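Local coordinates for lipid II:glycine glycyltransferase (PDB 6SNR), which probably adds the first glycine of the pentaglycine cross-bridge to the lysine side chain of lipid II, using glycyl-tRNA as donor, in Staphylococcus aureus peptidoglycan synthesis, at residues 365-368 and 369-372; 157-160 and 161-165; 334-337 and 338-342. One frame throughout, in Å; residues are numbered along the deposited sequence.

Contact 1 of 3, residues 365-368 and 369-372; sequences SEHY and GLWA
Tyr-368 and Ala-372 meet one helical turn apart, and their backbones carry the firmest bond of the contact: Ala-372 N gives its hydrogen to Tyr-368 O at 3.0 Å, with an N-H...O angle of 169°. Alongside it, CE2 of the tyrosine ring comes to 3.9 Å from the Ala-372 methyl CB. The first torsion of Tyr-368 (179°) sets CG opposite its own N and turns the ring toward the following turn, where CE1 also comes to 4.2 Å from Trp-371 CD1, near the plane of the indole. This is the close-packed part. The N-terminal side is looser. His-367 O receives only weak bonds from Leu-370 N and Trp-371 N, the latter at 3.5 Å, and the imidazole runs beside Leu-370 with ND1 still 4.2 Å from CD1. On this side water 1 bridges the chain, donating to Glu-366 O and accepting from Leu-370 N at 3.2 Å. None of the touching residues is buried, although Trp-371 leans on the loop residues Thr-357 and Asp-360. A type I turn over Ser-365 to Tyr-368 thus leads, through His-367 at the N-cap position, into the first turn of a surface alpha-helix.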
loop_
_atom_site.group_PDB
_atom_site.type_symbol
_atom_site.label_atom_id
_atom_site.label_comp_id
_atom_site.label_asym_id
_atom_site.label_seq_id
_atom_site.Cartn_x
_atom_site.Cartn_y
_atom_site.Cartn_z
ATOM N N SER A 365 22.704 4.438 -5.080
ATOM C CA SER A 365 21.761 5.541 -4.922
ATOM C C SER A 365 20.857 5.306 -3.703
ATOM O O SER A 365 20.652 4.182 -3.273
ATOM C CB SER A 365 20.972 5.767 -6.209
ATOM O OG SER A 365 20.178 4.649 -6.507
ATOM N N GLU A 366 20.355 6.383 -3.117
ATOM C CA GLU A 366 19.613 6.283 -1.854
ATOM C C GLU A 366 18.337 5.432 -1.932
ATOM O O GLU A 366 17.922 4.844 -0.930
ATOM C CB GLU A 366 19.294 7.667 -1.283
ATOM C CG GLU A 366 18.594 8.631 -2.223
ATOM C CD GLU A 366 18.250 9.963 -1.562
ATOM O OE1 GLU A 366 18.635 11.007 -2.113
ATOM O OE2 GLU A 366 17.588 9.984 -0.502
ATOM N N HIS A 367 17.743 5.361 -3.121
ATOM C CA HIS A 367 16.485 4.625 -3.321
ATOM C C HIS A 367 16.595 3.204 -3.928
ATOM O O HIS A 367 15.580 2.575 -4.263
ATOM C CB HIS A 367 15.519 5.459 -4.182
ATOM C CG HIS A 367 15.366 6.868 -3.719
ATOM N ND1 HIS A 367 15.007 7.193 -2.432
ATOM C CD2 HIS A 367 15.505 8.042 -4.375
ATOM C CE1 HIS A 367 14.950 8.502 -2.307
ATOM N NE2 HIS A 367 15.262 9.042 -3.464
ATOM N N TYR A 368 17.810 2.653 -4.074
ATOM C CA TYR A 368 17.928 1.328 -4.627
ATOM C C TYR A 368 17.102 0.261 -3.882
ATOM O O TYR A 368 16.474 -0.599 -4.498
ATOM C CB TYR A 368 19.415 0.887 -4.660
ATOM C CG TYR A 368 19.545 -0.503 -5.207
ATOM C CD1 TYR A 368 19.397 -0.742 -6.561
ATOM C CD2 TYR A 368 19.760 -1.597 -4.366
ATOM C CE1 TYR A 368 19.476 -2.018 -7.074
ATOM C CE2 TYR A 368 19.851 -2.891 -4.866
ATOM C CZ TYR A 368 19.712 -3.093 -6.218
ATOM O OH TYR A 368 19.797 -4.363 -6.724
ATOM N N GLY A 369 17.062 0.322 -2.556
ATOM C CA GLY A 369 16.390 -0.706 -1.795
ATOM C C GLY A 369 14.898 -0.764 -2.118
ATOM O O GLY A 369 14.293 -1.853 -2.189
ATOM N N LEU A 370 14.314 0.404 -2.375
ATOM C CA LEU A 370 12.890 0.415 -2.781
ATOM C C LEU A 370 12.640 -0.332 -4.080
ATOM O O LEU A 370 11.609 -0.994 -4.247
ATOM C CB LEU A 370 12.376 1.851 -2.951
ATOM C CG LEU A 370 12.413 2.715 -1.697
ATOM C CD1 LEU A 370 12.138 4.172 -2.025
ATOM C CD2 LEU A 370 11.444 2.210 -0.651
ATOM N N TRP A 371 13.574 -0.187 -5.023
ATOM C CA TRP A 371 13.435 -0.849 -6.327
ATOM C C TRP A 371 13.601 -2.360 -6.160
ATOM O O TRP A 371 12.777 -3.128 -6.664
ATOM C CB TRP A 371 14.453 -0.281 -7.283
ATOM C CG TRP A 371 14.624 -1.007 -8.564
ATOM C CD1 TRP A 371 15.669 -1.845 -8.882
ATOM C CD2 TRP A 371 13.806 -0.930 -9.729
ATOM N NE1 TRP A 371 15.532 -2.293 -10.160
ATOM C CE2 TRP A 371 14.393 -1.752 -10.708
ATOM C CE3 TRP A 371 12.622 -0.241 -10.053
ATOM C CZ2 TRP A 371 13.848 -1.889 -11.971
ATOM C CZ3 TRP A 371 12.083 -0.388 -11.296
ATOM C CH2 TRP A 371 12.689 -1.213 -12.254
ATOM N N ALA A 372 14.637 -2.757 -5.409
ATOM C CA ALA A 372 14.958 -4.170 -5.182
ATOM C C ALA A 372 13.800 -4.933 -4.528
ATOM O O ALA A 372 13.512 -6.100 -4.862
ATOM C CB ALA A 372 16.220 -4.270 -4.321
HETATM O O HOH W 1 15.951 2.606 -0.682
#

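Contact 2 of 3, residues 157-160 and 161-165; sequences DELL and NSFER
Two side-chain torsions set up this contact: chi1 of Ser-162 (76°) places OG between its own N and carbonyl carbon, facing back to Leu-159 O, while chi1 of Phe-163 (-51°) turns one ring face back onto Leu-159 O and Leu-160 CA. Both act at the C-terminal end of the short helix 156-162. Leu-159 O accepts two bonds from Ser-162. The hydroxyl OG donates at 2.6 Å, in the carbonyl plane and on a lone pair, whereas the amide N lies above that plane. Phe-163 N closes the turn on Leu-160 O at 3.2 Å. One face of the phenyl ring then covers the backbone it follows, with Leu-160 CA over the face, 4.3 Å from the ring centroid, a CH-pi contact. The leucine branches complete the packing, Leu-160 CD1 at 3.8 Å from CD2 of Phe-163 and Leu-159 CD1 near CE1; Trp-377 meets the same phenylalanine edge to face. Glu-164 is the N-cap of the next helix, its OE1 accepting from Asn-167 N. On the exposed side Asn-161 N bonds Asp-157 O, and the side chains of these two residues pair as well. Their carboxylate and amide planes stand 86° apart, and Asn-161 ND2 reaches Asp-157 OD2 at 2.9 Å from above the carboxylate plane.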
loop_
_atom_site.group_PDB
_atom_site.type_symbol
_atom_site.label_atom_id
_atom_site.label_comp_id
_atom_site.label_asym_id
_atom_site.label_seq_id
_atom_site.Cartn_x
_atom_site.Cartn_y
_atom_site.Cartn_z
ATOM N N ASP A 157 -3.641 -18.462 -7.612
ATOM C CA ASP A 157 -2.520 -19.036 -8.365
ATOM C C ASP A 157 -1.953 -18.075 -9.383
ATOM O O ASP A 157 -0.767 -17.931 -9.480
ATOM C CB ASP A 157 -2.954 -20.352 -9.082
ATOM C CG ASP A 157 -1.767 -21.224 -9.481
ATOM O OD1 ASP A 157 -1.074 -21.723 -8.553
ATOM O OD2 ASP A 157 -1.504 -21.409 -10.700
ATOM N N GLU A 158 -2.795 -17.372 -10.145
ATOM C CA GLU A 158 -2.313 -16.400 -11.121
ATOM C C GLU A 158 -1.529 -15.257 -10.441
ATOM O O GLU A 158 -0.552 -14.762 -10.972
ATOM C CB GLU A 158 -3.483 -15.757 -11.863
ATOM C CG GLU A 158 -4.324 -16.634 -12.785
ATOM C CD GLU A 158 -5.515 -15.833 -13.360
ATOM O OE1 GLU A 158 -5.489 -15.539 -14.586
ATOM O OE2 GLU A 158 -6.455 -15.437 -12.599
ATOM N N LEU A 159 -2.012 -14.861 -9.277
ATOM C CA LEU A 159 -1.375 -13.764 -8.523
ATOM C C LEU A 159 0.035 -14.173 -8.081
ATOM O O LEU A 159 1.021 -13.486 -8.364
ATOM C CB LEU A 159 -2.234 -13.372 -7.335
ATOM C CG LEU A 159 -1.701 -12.260 -6.426
ATOM C CD1 LEU A 159 -1.426 -10.965 -7.204
ATOM C CD2 LEU A 159 -2.679 -12.038 -5.272
ATOM N N LEU A 160 0.099 -15.337 -7.419
ATOM C CA LEU A 160 1.388 -15.906 -7.019
ATOM C C LEU A 160 2.327 -16.092 -8.225
ATOM O O LEU A 160 3.489 -15.767 -8.166
ATOM C CB LEU A 160 1.153 -17.225 -6.241
ATOM C CG LEU A 160 2.413 -17.893 -5.696
ATOM C CD1 LEU A 160 3.211 -17.022 -4.761
ATOM C CD2 LEU A 160 1.995 -19.168 -5.010
ATOM N N ASN A 161 1.801 -16.638 -9.330
ATOM C CA ASN A 161 2.578 -16.825 -10.571
ATOM C C ASN A 161 3.216 -15.550 -11.141
ATOM O O ASN A 161 4.297 -15.583 -11.787
ATOM C CB ASN A 161 1.690 -17.505 -11.650
ATOM C CG ASN A 161 1.318 -18.953 -11.325
ATOM O OD1 ASN A 161 1.966 -19.622 -10.514
ATOM N ND2 ASN A 161 0.230 -19.427 -11.941
ATOM N N SER A 162 2.581 -14.382 -10.854
ATOM C CA SER A 162 3.082 -13.094 -11.336
ATOM C C SER A 162 4.332 -12.608 -10.628
ATOM O O SER A 162 5.055 -11.790 -11.157
ATOM C CB SER A 162 1.948 -12.019 -11.251
ATOM O OG SER A 162 1.739 -11.566 -9.920
ATOM N N PHE A 163 4.629 -13.111 -9.419
ATOM C CA PHE A 163 5.834 -12.701 -8.722
ATOM C C PHE A 163 7.128 -13.257 -9.355
ATOM O O PHE A 163 7.082 -14.262 -10.116
ATOM C CB PHE A 163 5.782 -13.094 -7.237
ATOM C CG PHE A 163 4.525 -12.663 -6.494
ATOM C CD1 PHE A 163 3.697 -11.611 -6.925
ATOM C CD2 PHE A 163 4.148 -13.363 -5.364
ATOM C CE1 PHE A 163 2.573 -11.258 -6.163
ATOM C CE2 PHE A 163 3.045 -13.071 -4.655
ATOM C CZ PHE A 163 2.246 -11.971 -5.039
ATOM N N GLU A 164 8.257 -12.666 -9.023
ATOM C CA GLU A 164 9.509 -13.135 -9.558
ATOM C C GLU A 164 9.788 -14.500 -8.904
ATOM O O GLU A 164 9.315 -14.806 -7.815
ATOM C CB GLU A 164 10.615 -12.082 -9.504
ATOM C CG GLU A 164 11.546 -11.966 -8.357
ATOM C CD GLU A 164 12.378 -13.186 -8.020
ATOM O OE1 GLU A 164 12.141 -13.544 -6.905
ATOM O OE2 GLU A 164 13.253 -13.790 -8.797
ATOM N N ARG A 165 10.527 -15.347 -9.627
ATOM C CA ARG A 165 10.606 -16.761 -9.274
ATOM C C ARG A 165 11.097 -17.089 -7.868
ATOM O O ARG A 165 10.442 -17.863 -7.181
ATOM C CB ARG A 165 11.475 -17.454 -10.331
ATOM C CG ARG A 165 11.501 -18.970 -10.223
ATOM C CD ARG A 165 12.217 -19.543 -11.430
ATOM N NE ARG A 165 12.092 -21.012 -11.446
ATOM C CZ ARG A 165 12.950 -21.815 -12.067
ATOM N NH1 ARG A 165 14.001 -21.326 -12.723
ATOM N NH2 ARG A 165 12.734 -23.150 -11.996
#

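Contact 3 of 3, residues 334-337 and 338-342; sequences HHMQ and YTMMK
The carbonyls of His-334 to Gln-337 each accept from the amide four residues on, in a regular alpha-helical ladder whose N-H...O angles run from 150° for Met-340 N on Met-336 O to 172° for Tyr-338 N on His-334 O. One rung is doubled. His-335 O takes Thr-339 N at 3.0 Å and also Thr-339 OG1 at 2.9 Å, the hydroxyl arriving from above the carbonyl plane while the amide lies close to the direction of the C=O bond. The threonine can reach back because chi1 of -59° puts OG1 beside its own N, the side facing the preceding turn. Its hydroxyl then also comes 3.6 Å from CD2 of the His-335 ring, whose other side carries ND1, bonded to Thr-179 OG1. Met-336 and Met-340 run side by side in the same direction. Met-340 bends at its last torsion, which brings the terminal CE to 3.9 Å from Met-336 CG; the same methyl sits 4.0 Å from Gln-337 OE1. That amide oxygen is occupied by Tyr-352 OH, so this oxygen has a partner inside the buried region. Met-341 keeps its chain extended beyond CG, and its CG lies 3.4 Å from Gln-337 O. On the flank of the helix the ring of Tyr-338 carries the aliphatic Lys-342 CD over one face, toward the rim, and its OH bonds Asp-156 O. Gln-337, Met-340 and Met-341 touch strand 351-356, whereas His-334 and His-335 lie against helix 165-177. This packing of helix 332-347 on its following strand belongs to the beta-alpha-beta unit formed with strands 315-323 and 351-356.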
loop_
_atom_site.group_PDB
_atom_site.type_symbol
_atom_site.label_atom_id
_atom_site.label_comp_id
_atom_site.label_asym_id
_atom_site.label_seq_id
_atom_site.Cartn_x
_atom_site.Cartn_y
_atom_site.Cartn_z
ATOM N N HIS A 334 6.531 -11.641 3.768
ATOM C CA HIS A 334 6.040 -12.289 2.548
ATOM C C HIS A 334 4.641 -12.838 2.718
ATOM O O HIS A 334 3.798 -12.720 1.807
ATOM C CB HIS A 334 6.992 -13.451 2.149
ATOM C CG HIS A 334 8.371 -12.997 1.817
ATOM N ND1 HIS A 334 9.287 -12.635 2.780
ATOM C CD2 HIS A 334 8.990 -12.819 0.632
ATOM C CE1 HIS A 334 10.409 -12.270 2.196
ATOM N NE2 HIS A 334 10.251 -12.379 0.891
ATOM N N HIS A 335 4.361 -13.389 3.904
ATOM C CA HIS A 335 3.028 -13.836 4.243
ATOM C C HIS A 335 2.044 -12.654 4.245
ATOM O O HIS A 335 0.981 -12.703 3.605
ATOM C CB HIS A 335 3.042 -14.529 5.619
ATOM C CG HIS A 335 1.856 -15.386 5.857
ATOM N ND1 HIS A 335 1.617 -16.025 7.065
ATOM C CD2 HIS A 335 0.808 -15.678 5.068
ATOM C CE1 HIS A 335 0.471 -16.663 6.999
ATOM N NE2 HIS A 335 -0.034 -16.483 5.794
ATOM N N MET A 336 2.492 -11.591 4.921
ATOM C CA MET A 336 1.735 -10.320 5.007
ATOM C C MET A 336 1.355 -9.732 3.643
ATOM O O MET A 336 0.144 -9.472 3.388
ATOM C CB MET A 336 2.519 -9.265 5.796
ATOM C CG MET A 336 1.616 -8.198 6.404
ATOM S SD MET A 336 2.598 -7.113 7.459
ATOM C CE MET A 336 3.812 -6.395 6.414
ATOM N N GLN A 337 2.337 -9.619 2.765
ATOM C CA GLN A 337 2.089 -9.026 1.412
ATOM C C GLN A 337 1.050 -9.803 0.630
ATOM O O GLN A 337 0.093 -9.234 0.097
ATOM C CB GLN A 337 3.343 -8.903 0.575
ATOM C CG GLN A 337 4.298 -7.827 1.044
ATOM C CD GLN A 337 3.716 -6.417 0.920
ATOM O OE1 GLN A 337 2.760 -6.186 0.160
ATOM N NE2 GLN A 337 4.329 -5.467 1.634
ATOM N N TYR A 338 1.223 -11.117 0.524
ATOM C CA TYR A 338 0.312 -11.905 -0.275
ATOM C C TYR A 338 -1.108 -11.883 0.307
ATOM O O TYR A 338 -2.085 -11.802 -0.426
ATOM C CB TYR A 338 0.883 -13.352 -0.370
ATOM C CG TYR A 338 0.082 -14.320 -1.227
ATOM C CD1 TYR A 338 -0.152 -14.064 -2.569
ATOM C CD2 TYR A 338 -0.361 -15.543 -0.718
ATOM C CE1 TYR A 338 -0.833 -14.961 -3.393
ATOM C CE2 TYR A 338 -1.041 -16.455 -1.540
ATOM C CZ TYR A 338 -1.272 -16.147 -2.869
ATOM O OH TYR A 338 -1.938 -17.025 -3.711
ATOM N N THR A 339 -1.220 -11.986 1.641
ATOM C CA THR A 339 -2.510 -11.907 2.342
ATOM C C THR A 339 -3.221 -10.561 2.043
ATOM O O THR A 339 -4.430 -10.552 1.776
ATOM C CB THR A 339 -2.351 -12.123 3.849
ATOM O OG1 THR A 339 -1.758 -13.424 4.069
ATOM C CG2 THR A 339 -3.675 -12.103 4.491
ATOM N N MET A 340 -2.444 -9.481 2.058
ATOM C CA MET A 340 -3.015 -8.131 1.875
ATOM C C MET A 340 -3.485 -7.946 0.447
ATOM O O MET A 340 -4.542 -7.330 0.211
ATOM C CB MET A 340 -2.032 -7.011 2.289
ATOM C CG MET A 340 -1.863 -6.923 3.804
ATOM S SD MET A 340 -0.896 -5.515 4.348
ATOM C CE MET A 340 0.626 -5.806 3.511
ATOM N N MET A 341 -2.763 -8.514 -0.507
ATOM C CA MET A 341 -3.185 -8.445 -1.896
ATOM C C MET A 341 -4.493 -9.171 -2.067
ATOM O O MET A 341 -5.404 -8.680 -2.731
ATOM C CB MET A 341 -2.141 -9.005 -2.819
ATOM C CG MET A 341 -0.895 -8.153 -2.967
ATOM S SD MET A 341 0.307 -9.063 -3.985
ATOM C CE MET A 341 1.702 -7.938 -3.974
ATOM N N LYS A 342 -4.610 -10.364 -1.476
ATOM C CA LYS A 342 -5.857 -11.115 -1.574
ATOM C C LYS A 342 -7.027 -10.375 -0.909
ATOM O O LYS A 342 -8.106 -10.329 -1.505
ATOM C CB LYS A 342 -5.689 -12.550 -1.019
ATOM C CG LYS A 342 -4.791 -13.415 -1.902
ATOM C CD LYS A 342 -4.710 -14.845 -1.338
ATOM C CE LYS A 342 -4.415 -14.853 0.160
ATOM N NZ LYS A 342 -4.243 -16.227 0.733
#

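In the fold
Contacts 2 and 3 share one packed region, their centres about 12 Å apart, with Phe-163 CZ 3.7 Å from Met-341 SD and Leu-159 CD2 3.9 Å from Tyr-338 CE1. Through them helix 156-162 is packed on helix 332-347. Contact 3 is the most buried, its Met-340, Met-341 and Gln-337 set against strand 351-356; contact 2 is divided, apolar on the inner side and polar on the outer. Contact 1 is a surface contact about 22 Å between centres from either, with one straight backbone bond, several weak ones and a bridging water. It begins a helix, contact 2 ends one, and contact 3 is a continuous helix interior.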